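Local coordinates for cytochrome C-type biogenesis protein ccmF (Thermus thermophilus, PDB 6ZMQ), which binds heme b in the membrane and probably acts as the heme lyase of cytochrome c maturation, at residues M193-Y204 and V295-T306. Numbering follows the deposited sequence.
With PTY (phosphatidylethanolamine), chain F.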
loop_
_atom_site.group_PDB
_atom_site.type_symbol
_atom_site.label_atom_id
_atom_site.label_comp_id
_atom_site.label_asym_id
_atom_site.label_seq_id
_atom_site.Cartn_x
_atom_site.Cartn_y
_atom_site.Cartn_z
ATOM N N MET A 193 -2.803 -0.998 -4.513
ATOM C CA MET A 193 -3.531 -1.416 -3.326
ATOM C C MET A 193 -4.667 -2.382 -3.639
ATOM O O MET A 193 -4.943 -3.266 -2.815
ATOM C CB MET A 193 -3.987 -0.196 -2.537
ATOM C CG MET A 193 -2.898 0.200 -1.564
ATOM S SD MET A 193 -3.033 1.690 -0.592
ATOM C CE MET A 193 -1.443 2.355 -1.038
ATOM N N TYR A 194 -5.318 -2.244 -4.814
ATOM C CA TYR A 194 -6.445 -3.126 -5.147
ATOM C C TYR A 194 -5.974 -4.568 -5.298
ATOM O O TYR A 194 -6.538 -5.478 -4.669
ATOM C CB TYR A 194 -7.152 -2.658 -6.426
ATOM C CG TYR A 194 -7.912 -1.336 -6.342
ATOM C CD1 TYR A 194 -8.181 -0.728 -5.116
ATOM C CD2 TYR A 194 -8.349 -0.694 -7.496
ATOM C CE1 TYR A 194 -8.855 0.489 -5.042
ATOM C CE2 TYR A 194 -9.027 0.513 -7.436
ATOM C CZ TYR A 194 -9.275 1.097 -6.210
ATOM O OH TYR A 194 -9.949 2.299 -6.166
ATOM N N LEU A 195 -4.855 -4.744 -6.024
ATOM C CA LEU A 195 -4.084 -5.986 -6.076
ATOM C C LEU A 195 -3.743 -6.491 -4.687
ATOM O O LEU A 195 -3.972 -7.671 -4.377
ATOM C CB LEU A 195 -2.782 -5.748 -6.845
ATOM C CG LEU A 195 -2.786 -5.599 -8.358
ATOM C CD1 LEU A 195 -1.401 -5.257 -8.880
ATOM C CD2 LEU A 195 -3.268 -6.898 -8.937
ATOM N N GLY A 196 -3.264 -5.580 -3.824
ATOM C CA GLY A 196 -2.894 -5.961 -2.475
ATOM C C GLY A 196 -4.075 -6.483 -1.687
ATOM O O GLY A 196 -3.981 -7.567 -1.089
ATOM N N PHE A 197 -5.247 -5.826 -1.853
ATOM C CA PHE A 197 -6.457 -6.260 -1.160
ATOM C C PHE A 197 -6.875 -7.637 -1.628
ATOM O O PHE A 197 -7.139 -8.522 -0.801
ATOM C CB PHE A 197 -7.595 -5.252 -1.370
ATOM C CG PHE A 197 -8.979 -5.776 -0.983
ATOM C CD1 PHE A 197 -9.409 -5.721 0.329
ATOM C CD2 PHE A 197 -9.862 -6.293 -1.939
ATOM C CE1 PHE A 197 -10.667 -6.193 0.680
ATOM C CE2 PHE A 197 -11.117 -6.767 -1.587
ATOM C CZ PHE A 197 -11.521 -6.711 -0.278
ATOM N N VAL A 198 -6.817 -7.865 -2.946
ATOM C CA VAL A 198 -7.361 -9.118 -3.443
ATOM C C VAL A 198 -6.381 -10.248 -3.156
ATOM O O VAL A 198 -6.814 -11.394 -2.946
ATOM C CB VAL A 198 -7.806 -8.994 -4.916
ATOM C CG1 VAL A 198 -8.799 -7.855 -5.044
ATOM C CG2 VAL A 198 -6.668 -8.726 -5.828
ATOM N N GLY A 199 -5.088 -9.911 -2.964
ATOM C CA GLY A 199 -4.159 -10.879 -2.404
ATOM C C GLY A 199 -4.547 -11.288 -1.001
ATOM O O GLY A 199 -4.831 -12.461 -0.757
ATOM N N LEU A 200 -4.800 -10.300 -0.132
ATOM C CA LEU A 200 -5.235 -10.603 1.230
ATOM C C LEU A 200 -6.672 -11.123 1.277
ATOM O O LEU A 200 -7.149 -11.486 2.361
ATOM C CB LEU A 200 -5.079 -9.379 2.137
ATOM C CG LEU A 200 -3.707 -9.121 2.768
ATOM C CD1 LEU A 200 -3.879 -8.224 3.971
ATOM C CD2 LEU A 200 -2.989 -10.415 3.172
ATOM N N SER A 201 -7.387 -11.141 0.137
ATOM C CA SER A 201 -8.679 -11.813 0.092
ATOM C C SER A 201 -8.531 -13.308 0.304
ATOM O O SER A 201 -9.244 -13.901 1.127
ATOM C CB SER A 201 -9.371 -11.532 -1.233
ATOM O OG SER A 201 -8.917 -12.403 -2.248
ATOM N N VAL A 202 -7.601 -13.945 -0.412
ATOM C CA VAL A 202 -7.634 -15.410 -0.529
ATOM C C VAL A 202 -7.115 -16.154 0.706
ATOM O O VAL A 202 -7.709 -17.184 1.055
ATOM C CB VAL A 202 -7.056 -15.856 -1.875
ATOM C CG1 VAL A 202 -5.767 -15.174 -2.187
ATOM C CG2 VAL A 202 -6.858 -17.381 -2.007
ATOM N N PRO A 203 -6.090 -15.679 1.450
ATOM C CA PRO A 203 -5.870 -16.228 2.810
ATOM C C PRO A 203 -7.039 -16.083 3.772
ATOM O O PRO A 203 -7.348 -17.067 4.466
ATOM C CB PRO A 203 -4.654 -15.421 3.311
ATOM C CG PRO A 203 -4.412 -14.387 2.236
ATOM C CD PRO A 203 -4.819 -15.101 1.018
ATOM N N TYR A 204 -7.698 -14.903 3.791
ATOM C CA TYR A 204 -8.845 -14.650 4.672
ATOM C C TYR A 204 -9.953 -15.655 4.435
ATOM O O TYR A 204 -10.499 -16.216 5.396
ATOM C CB TYR A 204 -9.401 -13.235 4.450
ATOM C CG TYR A 204 -10.787 -12.998 5.059
ATOM C CD1 TYR A 204 -10.922 -12.738 6.420
ATOM C CD2 TYR A 204 -11.954 -13.010 4.271
ATOM C CE1 TYR A 204 -12.163 -12.514 6.988
ATOM C CE2 TYR A 204 -13.204 -12.798 4.840
ATOM C CZ TYR A 204 -13.296 -12.552 6.199
ATOM O OH TYR A 204 -14.521 -12.321 6.785
ATOM N N VAL A 295 -5.198 -12.112 9.977
ATOM C CA VAL A 295 -5.645 -12.111 8.583
ATOM C C VAL A 295 -7.049 -11.514 8.468
ATOM O O VAL A 295 -7.343 -10.805 7.495
ATOM C CB VAL A 295 -5.547 -13.514 7.942
ATOM C CG1 VAL A 295 -6.475 -14.505 8.572
ATOM C CG2 VAL A 295 -5.741 -13.449 6.410
ATOM N N THR A 296 -7.901 -11.690 9.501
ATOM C CA THR A 296 -9.216 -11.045 9.466
ATOM C C THR A 296 -9.096 -9.526 9.594
ATOM O O THR A 296 -9.671 -8.781 8.783
ATOM C CB THR A 296 -10.119 -11.613 10.568
ATOM O OG1 THR A 296 -10.216 -13.038 10.439
ATOM C CG2 THR A 296 -11.504 -10.993 10.501
ATOM N N LEU A 297 -8.277 -9.067 10.547
ATOM C CA LEU A 297 -8.109 -7.640 10.799
ATOM C C LEU A 297 -7.388 -6.953 9.645
ATOM O O LEU A 297 -7.797 -5.873 9.212
ATOM C CB LEU A 297 -7.351 -7.436 12.110
ATOM C CG LEU A 297 -8.179 -7.681 13.373
ATOM C CD1 LEU A 297 -7.285 -7.720 14.616
ATOM C CD2 LEU A 297 -9.294 -6.675 13.538
ATOM N N ALA A 298 -6.316 -7.576 9.135
ATOM C CA ALA A 298 -5.572 -7.067 7.985
ATOM C C ALA A 298 -6.418 -7.005 6.723
ATOM O O ALA A 298 -6.330 -6.032 5.966
ATOM C CB ALA A 298 -4.337 -7.938 7.741
ATOM N N PHE A 299 -7.272 -8.016 6.496
ATOM C CA PHE A 299 -8.100 -8.046 5.296
ATOM C C PHE A 299 -9.174 -6.963 5.316
ATOM O O PHE A 299 -9.374 -6.257 4.317
ATOM C CB PHE A 299 -8.732 -9.428 5.151
ATOM C CG PHE A 299 -9.857 -9.472 4.167
ATOM C CD1 PHE A 299 -9.592 -9.392 2.813
ATOM C CD2 PHE A 299 -11.186 -9.580 4.590
ATOM C CE1 PHE A 299 -10.619 -9.422 1.897
ATOM C CE2 PHE A 299 -12.214 -9.600 3.663
ATOM C CZ PHE A 299 -11.923 -9.518 2.320
ATOM N N ALA A 300 -9.915 -6.848 6.425
ATOM C CA ALA A 300 -10.940 -5.804 6.499
ATOM C C ALA A 300 -10.324 -4.404 6.585
ATOM O O ALA A 300 -10.922 -3.422 6.101
ATOM C CB ALA A 300 -11.860 -6.055 7.687
ATOM N N ALA A 301 -9.122 -4.303 7.170
ATOM C CA ALA A 301 -8.356 -3.065 7.137
ATOM C C ALA A 301 -7.999 -2.678 5.713
ATOM O O ALA A 301 -8.125 -1.508 5.337
ATOM C CB ALA A 301 -7.095 -3.226 7.983
ATOM N N THR A 302 -7.555 -3.656 4.908
ATOM C CA THR A 302 -7.221 -3.393 3.511
ATOM C C THR A 302 -8.456 -3.030 2.698
ATOM O O THR A 302 -8.349 -2.239 1.757
ATOM C CB THR A 302 -6.510 -4.596 2.882
ATOM O OG1 THR A 302 -5.387 -4.967 3.684
ATOM C CG2 THR A 302 -5.982 -4.221 1.506
ATOM N N LEU A 303 -9.627 -3.569 3.071
ATOM C CA LEU A 303 -10.899 -3.130 2.487
ATOM C C LEU A 303 -11.145 -1.645 2.720
ATOM O O LEU A 303 -11.338 -0.872 1.770
ATOM C CB LEU A 303 -12.067 -3.936 3.059
ATOM C CG LEU A 303 -13.424 -3.336 2.663
ATOM C CD1 LEU A 303 -13.808 -3.623 1.205
ATOM C CD2 LEU A 303 -14.496 -3.741 3.641
ATOM N N LEU A 304 -11.125 -1.233 3.994
ATOM C CA LEU A 304 -11.442 0.153 4.320
ATOM C C LEU A 304 -10.319 1.110 3.919
ATOM O O LEU A 304 -10.550 2.318 3.794
ATOM C CB LEU A 304 -11.778 0.279 5.810
ATOM C CG LEU A 304 -12.907 1.252 6.206
ATOM C CD1 LEU A 304 -14.008 1.322 5.140
ATOM C CD2 LEU A 304 -13.532 0.889 7.564
ATOM N N GLY A 305 -9.103 0.599 3.717
ATOM C CA GLY A 305 -8.038 1.414 3.161
ATOM C C GLY A 305 -8.129 1.568 1.657
ATOM O O GLY A 305 -7.732 2.602 1.113
ATOM N N THR A 306 -8.630 0.544 0.957
ATOM C CA THR A 306 -8.730 0.655 -0.492
ATOM C C THR A 306 -9.942 1.484 -0.891
ATOM O O THR A 306 -9.941 2.119 -1.951
ATOM C CB THR A 306 -8.822 -0.721 -1.147
ATOM O OG1 THR A 306 -9.666 -1.573 -0.370
ATOM C CG2 THR A 306 -7.462 -1.368 -1.198
HETATM C C1 PTY F . -0.247 -16.795 -6.614
HETATM C C2 PTY F . 1.717 -22.062 -1.638
HETATM C C3 PTY F . 1.293 -22.288 -3.090
HETATM O O4 PTY F . -0.933 -15.768 -7.268
HETATM C C5 PTY F . 0.818 -19.062 -6.981
HETATM C C6 PTY F . 0.106 -17.870 -7.637
HETATM O O7 PTY F . 0.972 -17.277 -8.568
HETATM C C8 PTY F . 0.713 -17.491 -9.930
HETATM O O10 PTY F . 0.463 -18.578 -10.334
HETATM C C11 PTY F . 0.770 -16.309 -10.904
HETATM C C12 PTY F . 0.198 -16.715 -12.264
HETATM C C13 PTY F . 0.201 -15.548 -13.257
HETATM C C14 PTY F . 1.631 -15.075 -13.530
HETATM C C15 PTY F . 1.676 -14.211 -14.792
HETATM C C16 PTY F . 2.882 -13.276 -14.692
HETATM C C17 PTY F . 2.655 -11.996 -15.500
HETATM C C18 PTY F . 2.433 -10.743 -14.636
HETATM C C19 PTY F . 3.227 -10.733 -13.325
HETATM C C20 PTY F . 3.780 -9.335 -13.028
HETATM C C21 PTY F . 2.663 -8.350 -12.669
HETATM C C22 PTY F . 3.279 -6.975 -12.381
HETATM C C23 PTY F . 2.404 -6.134 -11.446
HETATM C C24 PTY F . 1.739 -5.005 -12.242
HETATM C C25 PTY F . 1.893 -3.668 -11.509
HETATM C C26 PTY F . 1.458 -2.508 -12.409
HETATM C C27 PTY F . 2.175 -1.229 -11.982
HETATM C C28 PTY F . 2.316 -0.319 -13.201
HETATM C C29 PTY F . 3.608 0.487 -13.113
HETATM C C30 PTY F . -0.695 -14.476 -6.782
HETATM C C31 PTY F . -1.181 -13.256 -7.568
HETATM O O30 PTY F . -0.130 -14.323 -5.751
HETATM C C32 PTY F . -0.684 -13.217 -9.014
HETATM C C33 PTY F . -1.058 -11.862 -9.619
HETATM C C34 PTY F . 0.132 -11.267 -10.372
HETATM C C35 PTY F . 0.049 -9.744 -10.289
HETATM C C36 PTY F . -1.175 -9.263 -11.071
HETATM C C37 PTY F . -0.920 -7.873 -11.667
HETATM C C38 PTY F . -2.132 -7.381 -12.466
HETATM C C39 PTY F . -1.926 -5.961 -12.994
HETATM C C40 PTY F . -2.557 -5.827 -14.379
HETATM C C41 PTY F . -2.214 -4.472 -14.998
HETATM C C42 PTY F . -0.911 -4.601 -15.781
HETATM C C43 PTY F . -1.193 -4.337 -17.258
HETATM C C44 PTY F . 0.099 -3.843 -17.903
HETATM P P1 PTY F . 0.552 -21.069 -5.298
HETATM O O11 PTY F . 1.163 -21.066 -3.765
HETATM O O12 PTY F . -0.691 -21.927 -5.310
HETATM O O13 PTY F . 1.559 -21.713 -6.222
HETATM O O14 PTY F . 0.201 -19.526 -5.803
HETATM N N1 PTY F . 2.135 -23.328 -1.061
#
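Tyr204 and Phe299 lay their rings together in an offset stack, the planes at 16° and the centroids 4.2 Å apart. CD2 of Phe299 sits over the centre of one tyrosine face, while CD2 of Tyr204 lies nearer the rim of the phenylalanine. At the edge of the tyrosine ring comes the backbone of Thr296, and at the edge of Tyr194, close to its plane, the carbonyl oxygen of Thr306. Phe197 receives the Thr302 methyl CG2 at its edge; its ring is nearly parallel to that of Phe299 but slid away, so they meet through their CE1 atoms, 3.5 Å apart.

The example illustrates how the antiparallel segments 193-204 and 295-306 interlock with no hydrogen bond across them. Phe197, Tyr204 and Phe299 all hold CG anti to the backbone N (chi1 about 165°), which carries the rings across the interface. Phe197 thereby becomes a knob among Phe299, Thr302, Leu303 and Thr306, and Phe299 one among Phe197, Leu200, Ser201 and Tyr204. An alanine in place of Tyr204 has neither ring nor hydroxyl, so one face of Phe299 would probably be left without its stacking mate and Ala336 O without its hydrogen-bond partner.

Threonine fits this apolar seam because its hydroxyl can turn back to its own helix. Thr302 OG1 bonds to Ala298 O at 2.7 Å, from the opposite face of that carbonyl to Thr302 N, and Thr302 CG2 is left to press on Phe197 CA at 3.4 Å. Toward Val295, the flank is closed by its CG2 against Pro203 CB, 3.8 Å away.

Trp117 of helix 110-129 extends the aromatic cluster, stacking on Tyr194 and meeting Phe197 steeply. The whole is knobs-into-holes packing within the cytochrome c assembly family region: the two segments, on probable transmembrane helices 185-213 and 288-307, cross at -152°.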